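Local coordinates for protein dihydropyrimidinase (Dictyostelium discoideum, PDB 2FTW) that catalyses the reversible, zinc-dependent hydrolytic ring opening of dihydropyrimidines such as 5,6-dihydrouracil and 5,6-dihydrothymine, the second step of reductive pyrimidine degradation, at residues V17-D21 and G392-V396; G212-L218 and M283-W288; G400-I404 and A436-A442. One frame throughout, in Å; residues are numbered along the deposited sequence.

Interaction 1 (V17-D21 and G392-V396)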
# COMPACT_ATOMS: atom_id res chain seq x y z
N VAL A 17 16.72 14.50 32.43
CA VAL A 17 15.96 15.35 31.53
C VAL A 17 15.65 14.55 30.25
O VAL A 17 16.50 13.85 29.72
CB VAL A 17 16.75 16.62 31.19
CG1 VAL A 17 16.04 17.43 30.12
CG2 VAL A 17 16.99 17.46 32.46
N VAL A 18 14.41 14.64 29.78
CA VAL A 18 14.00 13.98 28.54
C VAL A 18 13.31 14.99 27.67
O VAL A 18 12.22 15.48 27.98
CB VAL A 18 13.00 12.81 28.74
CG1 VAL A 18 12.73 12.12 27.37
CG2 VAL A 18 13.50 11.82 29.72
N ASN A 19 13.96 15.31 26.56
CA ASN A 19 13.40 16.13 25.52
C ASN A 19 13.11 15.20 24.35
O ASN A 19 13.35 14.00 24.44
CB ASN A 19 14.39 17.23 25.15
CG ASN A 19 14.20 18.48 25.99
OD1 ASN A 19 13.07 18.89 26.28
ND2 ASN A 19 15.31 19.10 26.38
N ASP A 20 12.57 15.73 23.27
CA ASP A 20 12.24 14.84 22.16
C ASP A 20 13.44 14.53 21.27
O ASP A 20 13.32 13.72 20.33
CB ASP A 20 11.05 15.38 21.36
CG ASP A 20 11.41 16.53 20.46
OD1 ASP A 20 12.13 17.46 20.90
OD2 ASP A 20 10.99 16.51 19.29
N ASP A 21 14.61 15.14 21.54
CA ASP A 21 15.81 14.88 20.72
C ASP A 21 16.81 13.96 21.38
O ASP A 21 17.54 13.24 20.70
CB ASP A 21 16.48 16.19 20.25
CG ASP A 21 16.98 17.08 21.39
OD1 ASP A 21 16.39 17.09 22.50
OD2 ASP A 21 17.97 17.81 21.16
N GLY A 392 6.90 22.86 25.75
CA GLY A 392 7.41 21.62 25.15
C GLY A 392 8.92 21.45 25.07
O GLY A 392 9.41 20.64 24.28
N ARG A 393 9.67 22.18 25.88
CA ARG A 393 11.12 21.96 25.94
C ARG A 393 11.73 22.38 27.27
O ARG A 393 11.41 23.44 27.80
CB ARG A 393 11.83 22.68 24.79
CG ARG A 393 13.30 22.30 24.70
CD ARG A 393 13.88 22.55 23.34
NE ARG A 393 15.24 22.02 23.20
CZ ARG A 393 15.56 20.77 22.84
NH1 ARG A 393 14.63 19.85 22.60
NH2 ARG A 393 16.83 20.44 22.74
N ILE A 394 12.60 21.53 27.79
CA ILE A 394 13.45 21.86 28.92
C ILE A 394 14.80 22.37 28.37
O ILE A 394 15.69 21.58 28.01
CB ILE A 394 13.65 20.65 29.90
CG1 ILE A 394 12.28 20.08 30.32
CG2 ILE A 394 14.43 21.10 31.14
CD1 ILE A 394 12.34 18.96 31.32
N ASP A 395 14.91 23.69 28.31
CA ASP A 395 16.12 24.39 27.88
C ASP A 395 16.14 25.68 28.65
O ASP A 395 15.10 26.13 29.14
CB ASP A 395 16.07 24.72 26.37
CG ASP A 395 16.95 23.81 25.52
OD1 ASP A 395 17.59 22.87 26.07
OD2 ASP A 395 17.02 24.04 24.29
N VAL A 396 17.32 26.29 28.75
CA VAL A 396 17.43 27.61 29.37
C VAL A 396 16.55 28.59 28.60
O VAL A 396 16.50 28.55 27.36
CB VAL A 396 18.90 28.08 29.42
CG1 VAL A 396 19.00 29.55 29.82
CG2 VAL A 396 19.71 27.21 30.40
O HOH W 1 11.89 18.64 23.67
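N19 and R393 meet where the end of strand 16-18, part of the beta-sandwich domain of this amidohydrolase, runs against the loop that leads from helix 370-384 to strand 402-406. The N19 carboxamide bonds both the N-H and the C=O of I394. Its OD1 accepts from I394 N at 3.1 Å, in the carbonyl plane and on a lone pair, while ND2 donates to I394 O at 3.0 Å, the acceptor lying exactly in the amide plane. Two nearly straight bonds thus fix the rotation of the amide. With CG anti to the carbonyl carbon of N19 (chi1 -89°), the group reaches across edge-on to the loop and leaves one flat side for R393. The arginine, extended from CG to NE, folds its guanidinium over that side: the two planes are 18° apart and N19 ND2 sits 3.9 Å above the guanidinium centre.

Acidic groups line the guanidinium rim. D21 is gripped end-on, NH1 to OD1 and NH2 to OD2, both nitrogens approaching from above the carboxylate plane; its OD2 also bonds Y388 of the second subunit. D395 OD2 takes NE from within the same loop, and D20 adds a long salt bridge, its main partner being R383 through OD2. Four charged residues therefore form one network beside a subunit interface, where R393 NH2 comes close to its counterpart in the second subunit; the carboxylates probably offset that repulsion. I394 CB and CG2 pack against V17 CG1, 4.0 Å from CB, and I394 also touches L58 and P60 of strand 57-64. A water 2.9 Å from N19 OD1 accepts from D20 N at 3.0 Å and, weakly, from R393 NH1 at 3.2 Å.

Interaction 2 (G212-L218 and M283-W288); sequences GPEGHEL and MWNHDW
W284 lays one face of its indole over the side chain of E214, whose CB stands 3.7 Å from the centroid of the five-membered ring and only 12° off the ring normal, a CH-pi contact. At the rim of the same indole, near its plane, E217 CG meets CH2 at 3.7 Å and L218 CD2 meets CZ2 at 4.0 Å, so E214, E217 and L218 of helix 214-219 meet the ring at one face and at its edge. W288 receives P213 over one face: the proline CG lies toward the rim, and CD comes 3.6 Å from NE1. The H216 imidazole is approached at its edge by M283 SD, 5.5 Å from the ring centroid.

The M283 side chain runs beside P213 toward H216 and E217. It is straight at chi2 and bends at chi3 (-70°), which brings CE to 3.9 Å from E217 CB. E214 CG lies between its own backbone N and carbonyl carbon (chi1 73°), and the bend at chi2 carries the carboxylate away from the indole.

The polar ends find partners beyond the two segments. E214 forms a salt bridge with R490 of the third subunit, and W284 NE1 donates to R486 O of that subunit. Within the chain, E217 OE1 forms a salt bridge with R301 and H216 NE2 bonds M296 O; the H216 side chain comes within about 3 Å of that of N346, a probable substrate-binding residue. The arrangement is helix-to-loop packing in the catalytic (beta-alpha)8-barrel domain, held on its outer side by the C-terminal tail of a neighbouring subunit of the tetramer.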
# COMPACT_ATOMS: atom_id res chain seq x y z
N GLY A 212 -30.18 2.18 21.26
CA GLY A 212 -29.10 2.18 22.24
C GLY A 212 -27.82 2.80 21.71
O GLY A 212 -27.72 3.11 20.52
N PRO A 213 -26.81 2.96 22.58
CA PRO A 213 -25.51 3.53 22.20
C PRO A 213 -24.81 2.83 21.03
O PRO A 213 -24.16 3.49 20.21
CB PRO A 213 -24.68 3.41 23.49
CG PRO A 213 -25.69 3.41 24.56
CD PRO A 213 -26.82 2.59 24.01
N GLU A 214 -24.95 1.51 20.94
CA GLU A 214 -24.41 0.74 19.82
C GLU A 214 -24.90 1.26 18.45
O GLU A 214 -24.19 1.12 17.45
CB GLU A 214 -24.70 -0.76 19.96
CG GLU A 214 -26.14 -1.21 19.71
CD GLU A 214 -27.04 -1.06 20.92
OE1 GLU A 214 -26.65 -0.35 21.88
OE2 GLU A 214 -28.16 -1.63 20.90
N GLY A 215 -26.10 1.83 18.44
CA GLY A 215 -26.66 2.51 17.30
C GLY A 215 -25.80 3.66 16.84
O GLY A 215 -25.74 3.96 15.65
N HIS A 216 -25.12 4.30 17.79
CA HIS A 216 -24.17 5.35 17.49
C HIS A 216 -23.04 4.91 16.53
O HIS A 216 -22.84 5.53 15.49
CB HIS A 216 -23.59 5.91 18.80
CG HIS A 216 -22.81 7.17 18.63
ND1 HIS A 216 -23.39 8.37 18.30
CD2 HIS A 216 -21.48 7.41 18.75
CE1 HIS A 216 -22.46 9.30 18.21
NE2 HIS A 216 -21.29 8.75 18.49
N GLU A 217 -22.31 3.85 16.87
CA GLU A 217 -21.27 3.32 15.98
C GLU A 217 -21.84 2.86 14.64
O GLU A 217 -21.29 3.17 13.56
CB GLU A 217 -20.50 2.17 16.65
CG GLU A 217 -19.58 1.35 15.71
CD GLU A 217 -18.56 2.19 14.94
OE1 GLU A 217 -18.08 3.19 15.50
OE2 GLU A 217 -18.21 1.85 13.79
N LEU A 218 -22.95 2.14 14.69
CA LEU A 218 -23.55 1.58 13.48
C LEU A 218 -24.05 2.69 12.54
O LEU A 218 -24.06 2.53 11.33
CB LEU A 218 -24.69 0.61 13.83
CG LEU A 218 -24.32 -0.55 14.75
CD1 LEU A 218 -25.57 -1.30 15.24
CD2 LEU A 218 -23.37 -1.51 14.08
N MET A 283 -19.70 0.13 23.89
CA MET A 283 -21.03 0.58 23.44
C MET A 283 -22.05 -0.56 23.30
O MET A 283 -23.25 -0.31 23.22
CB MET A 283 -20.92 1.37 22.11
CG MET A 283 -20.41 2.80 22.29
SD MET A 283 -20.14 3.69 20.72
CE MET A 283 -18.71 2.81 20.10
N TRP A 284 -21.57 -1.81 23.28
CA TRP A 284 -22.43 -2.99 23.29
C TRP A 284 -22.63 -3.57 24.69
O TRP A 284 -23.22 -4.64 24.83
CB TRP A 284 -21.88 -4.08 22.36
CG TRP A 284 -22.20 -3.86 20.92
CD1 TRP A 284 -23.14 -4.51 20.18
CD2 TRP A 284 -21.56 -2.93 20.03
NE1 TRP A 284 -23.13 -4.05 18.88
CE2 TRP A 284 -22.17 -3.08 18.76
CE3 TRP A 284 -20.53 -2.00 20.18
CZ2 TRP A 284 -21.79 -2.32 17.65
CZ3 TRP A 284 -20.14 -1.23 19.07
CH2 TRP A 284 -20.79 -1.40 17.82
N ASN A 285 -22.14 -2.88 25.72
CA ASN A 285 -22.35 -3.32 27.11
C ASN A 285 -23.85 -3.41 27.43
O ASN A 285 -24.64 -2.54 27.06
CB ASN A 285 -21.62 -2.37 28.09
CG ASN A 285 -21.50 -2.95 29.51
OD1 ASN A 285 -22.45 -2.91 30.29
ND2 ASN A 285 -20.32 -3.45 29.84
N HIS A 286 -24.25 -4.48 28.10
CA HIS A 286 -25.66 -4.67 28.43
C HIS A 286 -26.20 -3.57 29.37
O HIS A 286 -27.40 -3.26 29.35
CB HIS A 286 -25.89 -6.08 28.98
CG HIS A 286 -25.72 -7.16 27.95
ND1 HIS A 286 -24.49 -7.53 27.45
CD2 HIS A 286 -26.63 -7.92 27.29
CE1 HIS A 286 -24.65 -8.49 26.55
NE2 HIS A 286 -25.94 -8.74 26.44
N ASP A 287 -25.33 -2.97 30.16
CA ASP A 287 -25.71 -1.82 30.97
C ASP A 287 -25.77 -0.54 30.11
O ASP A 287 -24.77 -0.13 29.52
CB ASP A 287 -24.73 -1.65 32.12
CG ASP A 287 -25.21 -0.67 33.16
OD1 ASP A 287 -25.03 0.55 32.96
OD2 ASP A 287 -25.72 -1.11 34.21
N TRP A 288 -26.95 0.08 30.03
CA TRP A 288 -27.14 1.30 29.24
C TRP A 288 -26.21 2.42 29.69
O TRP A 288 -25.61 3.12 28.85
CB TRP A 288 -28.59 1.81 29.29
CG TRP A 288 -28.82 2.85 28.25
CD1 TRP A 288 -29.24 2.65 26.98
CD2 TRP A 288 -28.57 4.26 28.37
NE1 TRP A 288 -29.30 3.83 26.30
CE2 TRP A 288 -28.88 4.84 27.12
CE3 TRP A 288 -28.11 5.08 29.41
CZ2 TRP A 288 -28.75 6.21 26.88
CZ3 TRP A 288 -28.00 6.45 29.17
CH2 TRP A 288 -28.31 6.99 27.91

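Interaction 3 (G400-I404 and A436-A442)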
# COMPACT_ATOMS: atom_id res chain seq x y z
N GLY A 400 9.26 27.16 33.02
CA GLY A 400 9.49 26.18 34.05
C GLY A 400 8.25 25.36 34.37
O GLY A 400 7.86 25.28 35.54
N ASP A 401 7.65 24.78 33.33
CA ASP A 401 6.58 23.77 33.45
C ASP A 401 7.20 22.38 33.24
O ASP A 401 7.59 22.04 32.12
CB ASP A 401 5.50 23.97 32.39
CG ASP A 401 4.84 25.36 32.44
OD1 ASP A 401 4.95 26.06 33.48
OD2 ASP A 401 4.18 25.73 31.43
N ILE A 402 7.30 21.60 34.31
CA ILE A 402 8.01 20.32 34.28
C ILE A 402 7.26 19.22 35.04
O ILE A 402 6.68 19.47 36.09
CB ILE A 402 9.44 20.49 34.86
CG1 ILE A 402 10.16 21.62 34.09
CG2 ILE A 402 10.21 19.16 34.81
CD1 ILE A 402 11.64 21.81 34.40
N VAL A 403 7.31 18.01 34.50
CA VAL A 403 6.70 16.84 35.13
C VAL A 403 7.76 15.86 35.59
O VAL A 403 8.59 15.42 34.80
CB VAL A 403 5.75 16.11 34.18
CG1 VAL A 403 5.02 14.96 34.88
CG2 VAL A 403 4.75 17.07 33.66
N ILE A 404 7.72 15.53 36.88
CA ILE A 404 8.52 14.45 37.42
C ILE A 404 7.75 13.15 37.24
O ILE A 404 6.75 12.89 37.91
CB ILE A 404 8.90 14.70 38.88
CG1 ILE A 404 9.69 16.01 38.97
CG2 ILE A 404 9.75 13.56 39.40
CD1 ILE A 404 9.98 16.46 40.36
N ALA A 436 2.78 10.52 36.47
CA ALA A 436 3.24 11.81 36.99
C ALA A 436 3.15 11.81 38.52
O ALA A 436 2.09 11.61 39.06
CB ALA A 436 2.40 12.93 36.42
N VAL A 437 4.27 12.01 39.19
CA VAL A 437 4.33 12.01 40.66
C VAL A 437 4.47 13.42 41.23
O VAL A 437 4.08 13.67 42.37
CB VAL A 437 5.45 11.09 41.22
CG1 VAL A 437 5.13 9.63 40.91
CG2 VAL A 437 6.82 11.47 40.72
N THR A 438 5.05 14.32 40.43
CA THR A 438 5.06 15.75 40.73
C THR A 438 4.91 16.56 39.44
O THR A 438 5.56 16.27 38.44
CB THR A 438 6.35 16.18 41.47
OG1 THR A 438 6.56 15.32 42.60
CG2 THR A 438 6.27 17.60 41.93
N THR A 439 4.03 17.56 39.46
CA THR A 439 3.87 18.49 38.35
C THR A 439 4.25 19.89 38.86
O THR A 439 3.98 20.25 40.01
CB THR A 439 2.43 18.47 37.81
OG1 THR A 439 2.03 17.11 37.58
CG2 THR A 439 2.30 19.27 36.50
N ILE A 440 4.92 20.64 38.00
CA ILE A 440 5.40 21.97 38.31
C ILE A 440 4.98 22.91 37.19
O ILE A 440 5.29 22.66 36.02
CB ILE A 440 6.95 21.98 38.47
CG1 ILE A 440 7.37 21.11 39.66
CG2 ILE A 440 7.48 23.40 38.63
CD1 ILE A 440 8.82 20.68 39.64
N VAL A 441 4.23 23.96 37.55
CA VAL A 441 3.81 24.99 36.60
C VAL A 441 4.40 26.32 37.05
O VAL A 441 4.23 26.72 38.19
CB VAL A 441 2.26 25.08 36.55
CG1 VAL A 441 1.79 26.26 35.68
CG2 VAL A 441 1.65 23.77 36.07
N ALA A 442 5.11 26.98 36.13
CA ALA A 442 5.75 28.27 36.38
C ALA A 442 6.60 28.27 37.64
O ALA A 442 6.52 29.18 38.45
CB ALA A 442 4.73 29.40 36.42
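I402 and I404 pair with I440 and T438 in an antiparallel beta ladder that ends in a classic bulge, joining strands 402-406 and 431-441 in the beta-sandwich part of the fold, where strand 402-406 also pairs with strand 57-64. The short strand axes approach to 4.8 Å at 169°.

Backbone bonds set the register. I402 and I440 exchange N-H and C=O in both directions, each at 2.8 Å between N and O, and I404 N donates to T438 O. At the bulge V437 and T438 both face I404, whose O accepts from V437 N at 2.9 Å and only weakly from T438 N. Between the bonded pairs, V403 and T439 form a non-hydrogen-bonded pair.

Apolar contacts follow the faces. I404 and T438 lie side by side, pointing the same way, with I404 CD1 3.8 Å from T438 CB; I404 CG2 meets V437 CG2 at about a right angle between the side chains. On the face of I402, I404, T438 and I440, I402 and I440 pack on I12 of strand 10-13. The V403 face carries CG1, anti to the backbone N (chi1 -175°), against A436 CB at 3.7 Å.

Polar side chains add further bonds. T439 OG1 bonds V90 O. Beyond the ladder, D401 forms a salt bridge with K391 through OD2, and its OD1 accepts from A442 N at 2.8 Å, nearly along the C-O axis.

How the interactions relate
Interactions 1 and 3 are neighbours, their centres about 13 Å apart, and both reach the same mixed sheet. They touch directly where I394 CD1 of interaction 1 packs 4.1 Å from I402 CG2 of interaction 3, so the loop before strand 402-406 packs against the I402 face of the ladder. Interaction 2 lies on the other side of the chain's centre from interaction 1, with centres about 43 Å apart, and its centre is about 39 Å from that of interaction 3. It alone comes near the catalytic site: the H216 side chain is about 11 Å from a zinc ion and about 8 Å from the side chain of Y163, a probable substrate-binding residue. Interactions 1 and 2 also face different neighbouring subunits.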